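Local coordinates for protein transferrin (PDB 6WB6) that binds a single ferric ion per molecule together with a carbonate anion and transports iron in the moth Manduca sexta, at residues Leu43-Val46 with Gln47-Gln50; His143-Ser146 with Pro147-Glu151; Trp531-Glu535 with Glu536-Asp540; Asp646-Lys649 with Phe650-Ile653. One frame throughout, in Å; residues are numbered along the deposited sequence.

Contact 1. Residues Leu43-Val46 with Gln47-Gln50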
loop_
_atom_site.group_PDB
_atom_site.type_symbol
_atom_site.label_atom_id
_atom_site.label_comp_id
_atom_site.label_asym_id
_atom_site.label_seq_id
_atom_site.Cartn_x
_atom_site.Cartn_y
_atom_site.Cartn_z
ATOM N N LEU A 43 5.044 12.290 -15.394
ATOM C CA LEU A 43 6.017 13.361 -15.202
ATOM C C LEU A 43 7.203 13.188 -16.147
ATOM O O LEU A 43 7.730 14.174 -16.676
ATOM C CB LEU A 43 6.480 13.417 -13.738
ATOM C CG LEU A 43 5.345 13.698 -12.736
ATOM C CD1 LEU A 43 5.802 13.445 -11.304
ATOM C CD2 LEU A 43 4.749 15.115 -12.887
ATOM N N SER A 44 7.635 11.937 -16.366
ATOM C CA SER A 44 8.714 11.674 -17.312
ATOM C C SER A 44 8.308 12.102 -18.719
ATOM O O SER A 44 9.070 12.781 -19.416
ATOM C CB SER A 44 9.089 10.190 -17.295
ATOM O OG SER A 44 9.895 9.877 -16.175
ATOM N N PHE A 45 7.089 11.735 -19.131
ATOM C CA PHE A 45 6.589 12.136 -20.440
ATOM C C PHE A 45 6.456 13.639 -20.551
ATOM O O PHE A 45 6.574 14.185 -21.653
ATOM C CB PHE A 45 5.231 11.505 -20.725
ATOM C CG PHE A 45 5.271 10.036 -20.973
ATOM C CD1 PHE A 45 6.481 9.345 -21.056
ATOM C CD2 PHE A 45 4.090 9.339 -21.153
ATOM C CE1 PHE A 45 6.495 7.992 -21.303
ATOM C CE2 PHE A 45 4.095 7.990 -21.389
ATOM C CZ PHE A 45 5.313 7.307 -21.466
ATOM N N VAL A 46 6.176 14.327 -19.443
ATOM C CA VAL A 46 6.083 15.779 -19.509
ATOM C C VAL A 46 7.462 16.367 -19.711
ATOM O O VAL A 46 7.665 17.241 -20.555
ATOM C CB VAL A 46 5.419 16.366 -18.251
ATOM C CG1 VAL A 46 5.506 17.916 -18.283
ATOM C CG2 VAL A 46 3.979 15.914 -18.151
ATOM N N GLN A 47 8.430 15.910 -18.920
ATOM C CA GLN A 47 9.799 16.374 -19.119
ATOM C C GLN A 47 10.260 16.092 -20.544
ATOM O O GLN A 47 10.886 16.940 -21.186
ATOM C CB GLN A 47 10.737 15.698 -18.122
ATOM C CG GLN A 47 12.194 16.130 -18.299
ATOM C CD GLN A 47 12.356 17.622 -18.148
ATOM O OE1 GLN A 47 11.734 18.249 -17.287
ATOM N NE2 GLN A 47 13.171 18.207 -19.000
ATOM N N GLN A 48 9.948 14.904 -21.050
ATOM C CA GLN A 48 10.332 14.465 -22.387
ATOM C C GLN A 48 9.480 15.065 -23.497
ATOM O O GLN A 48 9.699 14.734 -24.665
ATOM C CB GLN A 48 10.238 12.940 -22.485
ATOM C CG GLN A 48 11.258 12.157 -21.655
ATOM C CD GLN A 48 10.835 10.697 -21.480
ATOM O OE1 GLN A 48 9.672 10.350 -21.696
ATOM N NE2 GLN A 48 11.770 9.842 -21.112
ATOM N N ARG A 49 8.485 15.888 -23.169
ATOM C CA ARG A 49 7.602 16.529 -24.138
ATOM C C ARG A 49 6.722 15.570 -24.921
ATOM O O ARG A 49 6.179 15.973 -25.953
ATOM C CB ARG A 49 8.382 17.376 -25.152
ATOM C CG ARG A 49 8.644 18.814 -24.724
ATOM C CD ARG A 49 9.590 18.910 -23.526
ATOM N NE ARG A 49 9.907 20.302 -23.201
ATOM C CZ ARG A 49 10.564 20.706 -22.119
ATOM N NH1 ARG A 49 10.996 19.838 -21.215
ATOM N NH2 ARG A 49 10.785 21.989 -21.936
ATOM N N GLN A 50 6.560 14.308 -24.496
ATOM C CA GLN A 50 5.471 13.515 -25.068
ATOM C C GLN A 50 4.122 13.913 -24.502
ATOM O O GLN A 50 3.094 13.430 -24.970
ATOM C CB GLN A 50 5.630 12.028 -24.800
ATOM C CG GLN A 50 6.834 11.368 -25.419
ATOM C CD GLN A 50 6.944 9.925 -24.954
ATOM O OE1 GLN A 50 7.929 9.527 -24.332
ATOM N NE2 GLN A 50 5.919 9.139 -25.236
#

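Contact 2. Residues His143-Ser146 with Pro147-Glu151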
loop_
_atom_site.group_PDB
_atom_site.type_symbol
_atom_site.label_atom_id
_atom_site.label_comp_id
_atom_site.label_asym_id
_atom_site.label_seq_id
_atom_site.Cartn_x
_atom_site.Cartn_y
_atom_site.Cartn_z
ATOM N N HIS A 143 18.308 2.060 15.707
ATOM C CA HIS A 143 18.128 1.127 14.607
ATOM C C HIS A 143 17.775 -0.280 15.064
ATOM O O HIS A 143 17.638 -1.169 14.223
ATOM C CB HIS A 143 19.367 1.119 13.719
ATOM C CG HIS A 143 19.427 2.292 12.789
ATOM N ND1 HIS A 143 18.579 2.427 11.710
ATOM C CD2 HIS A 143 20.205 3.402 12.800
ATOM C CE1 HIS A 143 18.850 3.556 11.080
ATOM N NE2 HIS A 143 19.831 4.166 11.722
ATOM N N SER A 144 17.553 -0.496 16.364
ATOM C CA SER A 144 16.936 -1.755 16.761
ATOM C C SER A 144 15.476 -1.821 16.324
ATOM O O SER A 144 14.919 -2.923 16.229
ATOM C CB SER A 144 17.070 -1.975 18.275
ATOM O OG SER A 144 16.896 -0.772 19.013
ATOM N N ILE A 145 14.855 -0.684 15.998
ATOM C CA ILE A 145 13.464 -0.662 15.572
ATOM C C ILE A 145 13.338 0.116 14.260
ATOM O O ILE A 145 14.280 0.752 13.788
ATOM C CB ILE A 145 12.541 -0.058 16.646
ATOM C CG1 ILE A 145 12.983 1.366 16.968
ATOM C CG2 ILE A 145 12.543 -0.917 17.902
ATOM C CD1 ILE A 145 12.110 2.063 18.059
ATOM N N SER A 146 12.145 0.063 13.685
ATOM C CA SER A 146 11.876 0.717 12.423
ATOM C C SER A 146 11.735 2.226 12.573
ATOM O O SER A 146 11.486 2.739 13.667
ATOM C CB SER A 146 10.587 0.185 11.839
ATOM O OG SER A 146 9.524 0.598 12.670
ATOM N N PRO A 147 11.870 2.966 11.464
ATOM C CA PRO A 147 11.582 4.407 11.508
ATOM C C PRO A 147 10.192 4.760 12.031
ATOM O O PRO A 147 10.060 5.758 12.740
ATOM C CB PRO A 147 11.755 4.825 10.045
ATOM C CG PRO A 147 12.832 3.889 9.530
ATOM C CD PRO A 147 12.564 2.578 10.218
ATOM N N LYS A 148 9.146 4.014 11.661
ATOM C CA LYS A 148 7.827 4.346 12.179
ATOM C C LYS A 148 7.808 4.196 13.696
ATOM O O LYS A 148 7.299 5.068 14.414
ATOM C CB LYS A 148 6.761 3.466 11.527
ATOM C CG LYS A 148 5.327 3.872 11.853
ATOM C CD LYS A 148 5.022 5.348 11.533
ATOM C CE LYS A 148 5.390 5.711 10.062
ATOM N NZ LYS A 148 5.178 7.154 9.772
ATOM N N GLU A 149 8.406 3.119 14.214
ATOM C CA GLU A 149 8.440 2.969 15.664
ATOM C C GLU A 149 9.285 4.051 16.316
ATOM O O GLU A 149 8.952 4.518 17.409
ATOM C CB GLU A 149 8.955 1.597 16.079
ATOM C CG GLU A 149 8.632 1.360 17.552
ATOM C CD GLU A 149 8.946 -0.031 18.064
ATOM O OE1 GLU A 149 9.365 -0.881 17.273
ATOM O OE2 GLU A 149 8.743 -0.270 19.278
ATOM N N ASN A 150 10.360 4.488 15.658
ATOM C CA ASN A 150 11.170 5.547 16.239
ATOM C C ASN A 150 10.336 6.818 16.481
ATOM O O ASN A 150 10.475 7.464 17.520
ATOM C CB ASN A 150 12.374 5.835 15.354
ATOM C CG ASN A 150 13.604 5.015 15.767
ATOM O OD1 ASN A 150 14.355 5.392 16.675
ATOM N ND2 ASN A 150 13.801 3.890 15.109
ATOM N N GLU A 151 9.463 7.169 15.536
ATOM C CA GLU A 151 8.615 8.356 15.648
ATOM C C GLU A 151 7.645 8.232 16.795
ATOM O O GLU A 151 7.427 9.187 17.543
ATOM C CB GLU A 151 7.792 8.546 14.375
ATOM C CG GLU A 151 8.563 8.795 13.177
ATOM C CD GLU A 151 7.719 8.706 11.909
ATOM O OE1 GLU A 151 6.476 8.463 11.968
ATOM O OE2 GLU A 151 8.321 8.907 10.847
HETATM O O HOH W 1 9.823 -1.443 14.669
#

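Contact 3. Residues Trp531-Glu535 with Glu536-Asp540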
loop_
_atom_site.group_PDB
_atom_site.type_symbol
_atom_site.label_atom_id
_atom_site.label_comp_id
_atom_site.label_asym_id
_atom_site.label_seq_id
_atom_site.Cartn_x
_atom_site.Cartn_y
_atom_site.Cartn_z
ATOM N N TRP A 531 -10.136 -30.678 -14.584
ATOM C CA TRP A 531 -11.574 -30.464 -14.671
ATOM C C TRP A 531 -12.219 -31.413 -15.683
ATOM O O TRP A 531 -13.322 -31.906 -15.440
ATOM C CB TRP A 531 -11.895 -28.996 -15.004
ATOM C CG TRP A 531 -10.909 -28.288 -15.913
ATOM C CD1 TRP A 531 -11.013 -28.109 -17.262
ATOM C CD2 TRP A 531 -9.681 -27.659 -15.520
ATOM N NE1 TRP A 531 -9.925 -27.409 -17.734
ATOM C CE2 TRP A 531 -9.095 -27.118 -16.684
ATOM C CE3 TRP A 531 -9.022 -27.504 -14.298
ATOM C CZ2 TRP A 531 -7.877 -26.443 -16.660
ATOM C CZ3 TRP A 531 -7.822 -26.828 -14.274
ATOM C CH2 TRP A 531 -7.259 -26.306 -15.449
ATOM N N LYS A 532 -11.545 -31.717 -16.805
ATOM C CA LYS A 532 -12.091 -32.737 -17.706
ATOM C C LYS A 532 -11.996 -34.115 -17.080
ATOM O O LYS A 532 -12.903 -34.942 -17.233
ATOM C CB LYS A 532 -11.359 -32.745 -19.047
ATOM C CG LYS A 532 -12.242 -33.089 -20.239
ATOM C CD LYS A 532 -13.279 -31.999 -20.479
ATOM C CE LYS A 532 -14.135 -32.292 -21.701
ATOM N NZ LYS A 532 -15.309 -31.376 -21.756
ATOM N N CYS A 533 -10.893 -34.371 -16.373
ATOM C CA CYS A 533 -10.679 -35.664 -15.747
ATOM C C CYS A 533 -11.719 -35.909 -14.657
ATOM O O CYS A 533 -12.253 -37.018 -14.537
ATOM C CB CYS A 533 -9.238 -35.707 -15.226
ATOM S SG CYS A 533 -8.743 -37.104 -14.222
ATOM N N LEU A 534 -12.071 -34.871 -13.895
ATOM C CA LEU A 534 -13.115 -35.037 -12.886
ATOM C C LEU A 534 -14.477 -35.217 -13.539
ATOM O O LEU A 534 -15.192 -36.180 -13.243
ATOM C CB LEU A 534 -13.144 -33.845 -11.924
ATOM C CG LEU A 534 -13.804 -34.148 -10.567
ATOM C CD1 LEU A 534 -13.024 -35.232 -9.771
ATOM C CD2 LEU A 534 -13.928 -32.898 -9.730
ATOM N N GLU A 535 -14.855 -34.285 -14.420
ATOM C CA GLU A 535 -16.095 -34.365 -15.185
ATOM C C GLU A 535 -16.348 -35.753 -15.773
ATOM O O GLU A 535 -17.477 -36.247 -15.687
ATOM C CB GLU A 535 -16.089 -33.316 -16.309
ATOM C CG GLU A 535 -17.297 -33.403 -17.237
ATOM C CD GLU A 535 -17.291 -32.340 -18.339
ATOM O OE1 GLU A 535 -18.287 -32.250 -19.079
ATOM O OE2 GLU A 535 -16.298 -31.598 -18.464
ATOM N N GLU A 536 -15.322 -36.393 -16.365
ATOM C CA GLU A 536 -15.467 -37.695 -17.031
ATOM C C GLU A 536 -15.283 -38.892 -16.089
ATOM O O GLU A 536 -15.084 -40.019 -16.565
ATOM C CB GLU A 536 -14.473 -37.819 -18.195
ATOM C CG GLU A 536 -14.764 -36.886 -19.382
ATOM C CD GLU A 536 -13.726 -37.000 -20.489
ATOM O OE1 GLU A 536 -12.759 -37.769 -20.326
ATOM O OE2 GLU A 536 -13.891 -36.335 -21.533
ATOM N N ASP A 537 -15.319 -38.662 -14.779
ATOM C CA ASP A 537 -15.191 -39.703 -13.754
ATOM C C ASP A 537 -13.935 -40.556 -13.951
ATOM O O ASP A 537 -13.862 -41.705 -13.491
ATOM C CB ASP A 537 -16.447 -40.571 -13.710
ATOM C CG ASP A 537 -17.678 -39.777 -13.293
ATOM O OD1 ASP A 537 -17.514 -38.647 -12.797
ATOM O OD2 ASP A 537 -18.804 -40.277 -13.455
ATOM N N ARG A 538 -12.929 -40.006 -14.625
ATOM C CA ARG A 538 -11.625 -40.652 -14.660
ATOM C C ARG A 538 -10.878 -40.459 -13.355
ATOM O O ARG A 538 -9.877 -41.145 -13.116
ATOM C CB ARG A 538 -10.787 -40.106 -15.820
ATOM C CG ARG A 538 -11.410 -40.344 -17.184
ATOM C CD ARG A 538 -10.461 -39.938 -18.305
ATOM N NE ARG A 538 -10.743 -38.588 -18.785
ATOM C CZ ARG A 538 -9.882 -37.571 -18.805
ATOM N NH1 ARG A 538 -8.633 -37.707 -18.383
ATOM N NH2 ARG A 538 -10.282 -36.399 -19.281
ATOM N N GLY A 539 -11.321 -39.508 -12.541
ATOM C CA GLY A 539 -10.885 -39.418 -11.166
ATOM C C GLY A 539 -12.067 -39.026 -10.304
ATOM O O GLY A 539 -13.044 -38.453 -10.785
ATOM N N ASP A 540 -11.972 -39.370 -9.019
ATOM C CA ASP A 540 -13.019 -39.100 -8.032
ATOM C C ASP A 540 -12.739 -37.849 -7.211
ATOM O O ASP A 540 -13.555 -37.477 -6.358
ATOM C CB ASP A 540 -13.164 -40.309 -7.101
ATOM C CG ASP A 540 -13.277 -41.608 -7.865
ATOM O OD1 ASP A 540 -14.343 -41.814 -8.480
ATOM O OD2 ASP A 540 -12.289 -42.391 -7.898
HETATM O O HOH W 2 -15.570 -37.635 -10.220
#

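Contact 4. Residues Asp646-Lys649 with Phe650-Ile653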
loop_
_atom_site.group_PDB
_atom_site.type_symbol
_atom_site.label_atom_id
_atom_site.label_comp_id
_atom_site.label_asym_id
_atom_site.label_seq_id
_atom_site.Cartn_x
_atom_site.Cartn_y
_atom_site.Cartn_z
ATOM N N ASP A 646 2.734 -20.604 8.971
ATOM C CA ASP A 646 2.676 -20.901 7.544
ATOM C C ASP A 646 4.074 -21.145 6.992
ATOM O O ASP A 646 4.290 -22.097 6.241
ATOM C CB ASP A 646 1.989 -19.766 6.782
ATOM C CG ASP A 646 0.566 -19.485 7.295
ATOM O OD1 ASP A 646 -0.108 -20.426 7.753
ATOM O OD2 ASP A 646 0.129 -18.317 7.238
ATOM N N PHE A 647 5.035 -20.300 7.362
ATOM C CA PHE A 647 6.431 -20.583 7.055
ATOM C C PHE A 647 6.800 -21.998 7.474
ATOM O O PHE A 647 7.321 -22.791 6.675
ATOM C CB PHE A 647 7.342 -19.590 7.770
ATOM C CG PHE A 647 8.814 -19.804 7.495
ATOM C CD1 PHE A 647 9.236 -20.360 6.299
ATOM C CD2 PHE A 647 9.762 -19.435 8.432
ATOM C CE1 PHE A 647 10.585 -20.541 6.045
ATOM C CE2 PHE A 647 11.105 -19.601 8.191
ATOM C CZ PHE A 647 11.522 -20.159 6.988
ATOM N N GLU A 648 6.535 -22.332 8.739
ATOM C CA GLU A 648 6.976 -23.614 9.261
ATOM C C GLU A 648 6.284 -24.762 8.557
ATOM O O GLU A 648 6.929 -25.763 8.228
ATOM C CB GLU A 648 6.751 -23.657 10.764
ATOM C CG GLU A 648 7.707 -22.691 11.424
ATOM C CD GLU A 648 7.500 -22.537 12.916
ATOM O OE1 GLU A 648 6.453 -22.992 13.451
ATOM O OE2 GLU A 648 8.405 -21.942 13.536
ATOM N N LYS A 649 4.994 -24.607 8.247
ATOM C CA LYS A 649 4.326 -25.625 7.455
ATOM C C LYS A 649 4.963 -25.760 6.070
ATOM O O LYS A 649 5.157 -26.877 5.579
ATOM C CB LYS A 649 2.837 -25.318 7.334
ATOM C CG LYS A 649 2.177 -26.268 6.365
ATOM C CD LYS A 649 0.752 -26.595 6.681
ATOM C CE LYS A 649 0.297 -27.768 5.828
ATOM N NZ LYS A 649 -1.142 -27.639 5.503
ATOM N N PHE A 650 5.307 -24.638 5.425
ATOM C CA PHE A 650 5.940 -24.725 4.110
ATOM C C PHE A 650 7.273 -25.456 4.199
ATOM O O PHE A 650 7.637 -26.208 3.290
ATOM C CB PHE A 650 6.132 -23.333 3.501
ATOM C CG PHE A 650 4.838 -22.659 3.070
ATOM C CD1 PHE A 650 3.805 -23.388 2.502
ATOM C CD2 PHE A 650 4.659 -21.303 3.251
ATOM C CE1 PHE A 650 2.633 -22.767 2.122
ATOM C CE2 PHE A 650 3.493 -20.691 2.888
ATOM C CZ PHE A 650 2.485 -21.418 2.320
ATOM N N LYS A 651 8.006 -25.260 5.296
ATOM C CA LYS A 651 9.266 -25.974 5.472
ATOM C C LYS A 651 9.041 -27.464 5.663
ATOM O O LYS A 651 9.819 -28.282 5.159
ATOM C CB LYS A 651 10.038 -25.407 6.661
ATOM C CG LYS A 651 10.659 -24.054 6.396
ATOM C CD LYS A 651 11.678 -23.696 7.453
ATOM C CE LYS A 651 11.050 -23.618 8.831
ATOM N NZ LYS A 651 11.798 -22.672 9.675
ATOM N N THR A 652 7.991 -27.845 6.386
ATOM C CA THR A 652 7.753 -29.269 6.585
ATOM C C THR A 652 7.374 -29.922 5.266
ATOM O O THR A 652 7.887 -30.996 4.923
ATOM C CB THR A 652 6.666 -29.499 7.646
ATOM O OG1 THR A 652 7.040 -28.830 8.862
ATOM C CG2 THR A 652 6.483 -30.991 7.940
ATOM N N ILE A 653 6.506 -29.265 4.492
ATOM C CA ILE A 653 6.121 -29.801 3.194
ATOM C C ILE A 653 7.353 -30.032 2.327
ATOM O O ILE A 653 7.553 -31.119 1.771
ATOM C CB ILE A 653 5.120 -28.861 2.515
ATOM C CG1 ILE A 653 3.767 -28.967 3.245
ATOM C CG2 ILE A 653 5.035 -29.191 1.036
ATOM C CD1 ILE A 653 2.696 -27.964 2.771
#

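Contact 1. Residues Leu43-Val46 with Gln47-Gln50
A Schellman motif ends helix 39-47 and folds the chain back so that Gln50 meets Phe45 from the preceding turn. The evidence is in the backbone: Arg49 has positive phi (65°), its N donates to Val46 O at 3.1 Å, and Gln50 N reaches Phe45 O at 2.8 Å through a weak, bent bond. Before this turn the helix is regular, with Gln47 N donating almost straight to Leu43 O at 2.9 Å and Gln48 N to Ser44 O at 2.8 Å. Phe45 holds CG beside its own backbone N and opposite the carbonyl carbon (chi1 -71°), which turns the ring toward Gln48 and Gln50. The amide of Gln50 lies over one ring face, its CD 4.0 Å from Phe45 CD1. That of Gln48 instead comes to the ring edge, nearly coplanar with it. With an alanine here, the Gln50 side chain would probably lose the surface it lies on and be set free to turn. On the buried side of the helix, Leu43 and Val46 pack on strands 53-56, 72-79 and 275-279. Arg49 bends at chi2 so that NH1 donates to Gln47 O at 2.9 Å, with that oxygen in the guanidinium plane, while its other nitrogens form salt bridges with Asp71 and Asp281. A cation thus sits on a carbonyl of the last helical turn, where it would be expected to offset the partial negative charge of the helix end, while the two carboxylates probably hold the guanidinium in place and compensate its charge.

Contact 2. Residues His143-Ser146 with Pro147-Glu151
Ser146 caps helix 147-158 from the N-cap position, its OG accepting from Glu149 N at 3.2 Å in a nearly straight bond (166°). The hydroxyl is aimed there because OG stands between the backbone N and the carbonyl carbon (chi1 67°). The residue's carbonyl is gripped twice by Asn150: the backbone N donates to Ser146 O at 2.9 Å, close to the C=O direction, and ND2 reaches that oxygen at 3.0 Å from well above the carbonyl plane. Asn150 ND2 also donates to Asp142 O, so the amide joins the helix start to the loop before it. A leucine in its place would keep the main-chain bond, but Ser146 O and Asp142 O would probably each be left without their side-chain donor. Ile145 wedges between the two helix side chains. Its CG1 branch touches Asn150 ND2 at 3.2 Å, while CG2 lies 3.2 Å from Glu149 OE1, Ile145 and Glu149 crossing at about a right angle. Glu149 runs out with CG opposite its backbone N (chi1 -165°) and accepts a hydrogen bond from water 1, which lies 2.7 Å from Glu149 OE1 and accepts from Ser146 N; OE2 is hydrogen-bonded to Tyr182 OH. Ser146 and Glu149 are tied directly one way and through water the other. Ser146 also touches Val598, placing the cap against helix 597-611 of the second transferrin-like range. One helical turn carries a salt bridge from Lys148 NZ to Glu151 OE1. With a carboxylate beside the first turn of the helix, the positive end of the helix is likely to steady the charge on Glu149.

Contact 3. Residues Trp531-Glu535 with Glu536-Asp540
Cys533 O receives two weak bonds from the loop that follows helix 530-535, from Arg538 N at 3.1 Å and from Gly539 N at 3.3 Å. The chain just before them is held by sounder bonds: Glu536 N donates to Lys532 O, and Asp537 N, in a residue of positive phi (53°), reaches Leu534 O at 2.9 Å from above the carbonyl plane. Side chains follow the same fold-back. Arg538 bends at chi3 (-96°) and turns one face to the helix, with Cys533 CA 3.6 Å from the guanidinium plane, offset toward its rim. Its NE donates to Glu536 OE1 at 2.7 Å, met on the anti side of the carboxylate, while Lys532 CG lies at the guanidinium edge. NH1 and NH2 have further partners in Gln523 O and Asp527 O. On the inner side, Leu534 CD1 rests 3.4 Å from Gly539 O, and Cys533 SG is joined in a disulfide to Cys460. The disulfide ties the helix to strand 458-461, and a salt bridge from Asp537 to Lys443 ties the loop to strand 437-443. With a carboxylate oxygen near its plane and two carbonyls as partners, the guanidinium is probably held against rotation and its positive charge well compensated.

Contact 4. Residues Asp646-Lys649 with Phe650-Ile653
Four backbone bonds of the alpha-helical i to i+4 kind link Asp646-Lys649 to Phe650-Ile653, from Phe650 N to Asp646 O at 2.9 Å through to Ile653 N to Lys649 O at 3.0 Å. They lie in the first half of helix 644-659, near the C-terminal end of the second transferrin-like half of the chain. Across one turn of this helix Phe647 and Lys651 form a combined CH-pi and cation-pi contact. A first torsion that sets CG opposite the backbone N (chi1 -179°) brings the Phe647 ring alongside the next turn, and the lysine chain runs across its face. CE stands 4.1 Å from the Phe647 ring centroid, close to the normal. NZ is 4.0 Å from the same centroid but 32° off that normal, so the charge rests off-centre, nearest CE2. Glu648 OE2 lies too far from the ammonium group for contact, although its opposite charge would probably still draw it. Phe647 also packs against His422 and Pro423 of strand 422-428. The next aromatic, Phe650, keeps CG beside its own backbone N, which sets the ring against the carbonyl of Asp646: CD2 approaches Asp646 O to 3.1 Å at an oblique attitude. Beyond it, this ring touches Met582. On a third side of the helix, aliphatic chains meet one turn apart and run on to Phe475 of helix 467-479. There Lys649 CE touches Ile653 CD1 at 3.9 Å.

How the contacts relate
All four contacts are local, joining neighbouring turns of one chain, and none touches another: the nearest atoms of contacts 2 and 4, the least separated pair, are about 19 Å apart. Contacts 1 and 2 belong to the first transferrin-like range, contacts 3 and 4 to the second. Contact 2 is buried and opens a helix; contacts 1 and 3 are partly buried and close one, each with a positive-phi residue after the last turn; contact 4 lies at the surface within a helix. Their chemistry follows: a capping hydroxyl and bridging water at the start, arginines at the ends, and aliphatic and cation-pi packing mid-helix. Only contact 3 includes a disulfide cysteine.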